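Local coordinates for HET-C2 (Podospora anserina, PDB 3KV0), which probably carries glycolipids between membranes, as a fungal member of the glycolipid transfer protein family, at residues A[46-50]-A[68-72]. Sequence-based numbering, arbitrary orientation. Where two conformers were deposited one is given.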
loop_
_atom_site.group_PDB
_atom_site.type_symbol
_atom_site.label_atom_id
_atom_site.label_comp_id
_atom_site.label_asym_id
_atom_site.label_seq_id
_atom_site.Cartn_x
_atom_site.Cartn_y
_atom_site.Cartn_z
ATOM N N ALA A 46 5.606 -1.578 -3.191
ATOM C CA ALA A 46 5.013 -0.470 -2.385
ATOM C C ALA A 46 5.429 0.896 -2.979
ATOM O O ALA A 46 4.615 1.793 -3.214
ATOM C CB ALA A 46 5.440 -0.604 -0.945
ATOM N N GLU A 47 6.708 1.037 -3.299
ATOM C CA GLU A 47 7.212 2.261 -3.939
ATOM C C GLU A 47 6.543 2.505 -5.294
ATOM O O GLU A 47 6.129 3.632 -5.593
ATOM C CB GLU A 47 8.756 2.151 -4.081
ATOM C CG GLU A 47 9.472 3.406 -4.535
ATOM C CD GLU A 47 10.438 3.962 -3.468
ATOM O OE1 GLU A 47 10.659 3.283 -2.425
ATOM O OE2 GLU A 47 11.000 5.072 -3.676
ATOM N N SER A 48 6.343 1.459 -6.103
ATOM C CA SER A 48 5.673 1.650 -7.407
ATOM C C SER A 48 4.221 2.107 -7.203
ATOM O O SER A 48 3.681 2.917 -7.975
ATOM C CB SER A 48 5.688 0.364 -8.256
ATOM O OG SER A 48 7.022 0.026 -8.660
ATOM N N LEU A 49 3.580 1.563 -6.181
ATOM C CA LEU A 49 2.194 1.902 -5.926
ATOM C C LEU A 49 2.068 3.392 -5.605
ATOM O O LEU A 49 1.071 4.027 -5.984
ATOM C CB LEU A 49 1.607 1.054 -4.793
ATOM C CG LEU A 49 0.165 1.405 -4.366
ATOM C CD1 LEU A 49 -0.718 1.625 -5.590
ATOM C CD2 LEU A 49 -0.493 0.358 -3.491
ATOM N N THR A 50 3.058 3.952 -4.910
ATOM C CA THR A 50 3.015 5.403 -4.602
ATOM C C THR A 50 2.947 6.295 -5.850
ATOM O O THR A 50 2.483 7.428 -5.745
ATOM C CB THR A 50 4.171 5.886 -3.645
ATOM O OG1 THR A 50 5.428 5.928 -4.345
ATOM C CG2 THR A 50 4.285 4.992 -2.483
ATOM N N MET A 68 3.891 6.984 3.138
ATOM C CA MET A 68 4.128 5.610 2.658
ATOM C C MET A 68 5.629 5.405 2.353
ATOM O O MET A 68 6.256 4.414 2.769
ATOM C CB MET A 68 3.256 5.320 1.418
ATOM C CG MET A 68 3.308 3.855 0.938
ATOM S SD MET A 68 2.096 3.245 -0.294
ATOM C CE MET A 68 0.584 3.233 0.666
ATOM N N LEU A 69 6.208 6.341 1.621
ATOM C CA LEU A 69 7.660 6.238 1.291
ATOM C C LEU A 69 8.570 6.239 2.531
ATOM O O LEU A 69 9.557 5.509 2.589
ATOM C CB LEU A 69 8.082 7.323 0.294
ATOM C CG LEU A 69 7.518 7.327 -1.116
ATOM C CD1 LEU A 69 7.950 8.601 -1.847
ATOM C CD2 LEU A 69 7.875 6.066 -1.913
ATOM N N GLY A 70 8.205 7.005 3.563
ATOM C CA GLY A 70 8.909 6.965 4.838
ATOM C C GLY A 70 8.855 5.633 5.537
ATOM O O GLY A 70 9.849 5.168 6.131
ATOM N N ASN A 71 7.703 4.977 5.472
ATOM C CA ASN A 71 7.571 3.679 6.087
ATOM C C ASN A 71 8.352 2.609 5.302
ATOM O O ASN A 71 8.990 1.721 5.918
ATOM C CB ASN A 71 6.100 3.344 6.253
ATOM C CG ASN A 71 5.455 4.173 7.351
ATOM O OD1 ASN A 71 6.068 4.400 8.391
ATOM N ND2 ASN A 71 4.247 4.670 7.104
ATOM N N VAL A 72 8.302 2.696 3.976
ATOM C CA VAL A 72 9.125 1.835 3.106
ATOM C C VAL A 72 10.609 1.964 3.505
ATOM O O VAL A 72 11.335 0.941 3.631
ATOM C CB VAL A 72 8.974 2.151 1.653
ATOM C CG1 VAL A 72 10.110 1.480 0.820
ATOM C CG2 VAL A 72 7.569 1.722 1.074
HETATM O O HOH W 1 11.104 4.952 0.467
#
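Thr50 and Ala46, one turn apart on helix 39-57, meet Met68 and Val72 on helix 67-72; segments 46-50 and 68-72 run nearly antiparallel, their axes 166° apart in direction and 9.9 Å apart at closest approach. Among the apolar contacts, Ala46 CB rests on Val72 CG2 at 3.7 Å. Met68, anti at its first two torsions and bent only at its sulfur-methyl end, crosses Thr50 obliquely and brings SD to 3.6 Å from Thr50 CG2, an approach less certain because Met68 is modelled in two conformers; Leu111 and Leu115 of helix 103-122 also touch this methionine. The helix pair belongs to the all-helical, two-layer GLTP fold. Beyond the interface, Asn71 touches Trp110; an asparagine and a tryptophan also line the sugar headgroup site of related GLTPs, consistent with helix 67-72 flanking such a site here.

Polar groups border the packing without a direct hydrogen bond between the helices. With chi1 at 74°, Thr50 turns OG1 back to donate to Glu47 O at 2.7 Å, lying in the plane of that carbonyl and using one of its lone pairs, and leaves CG2 beside Met68. Leu69 CD2 fits between this hydroxyl and the Glu47 carboxylate, 3.5 Å from Thr50 OG1 and 3.7 Å from Glu47 CD; Val72 CG1 lies by Glu47 OE1. An alanine in place of Thr50 lacks both OG1 and CG2, which would probably leave Glu47 O without its side-chain donor and open a gap beside Met68 SD and Leu69 CD2. A water donates to Leu69 O at 2.7 Å and, weakly, to Glu47 OE1, whose stronger partner is Arg76 through a salt bridge.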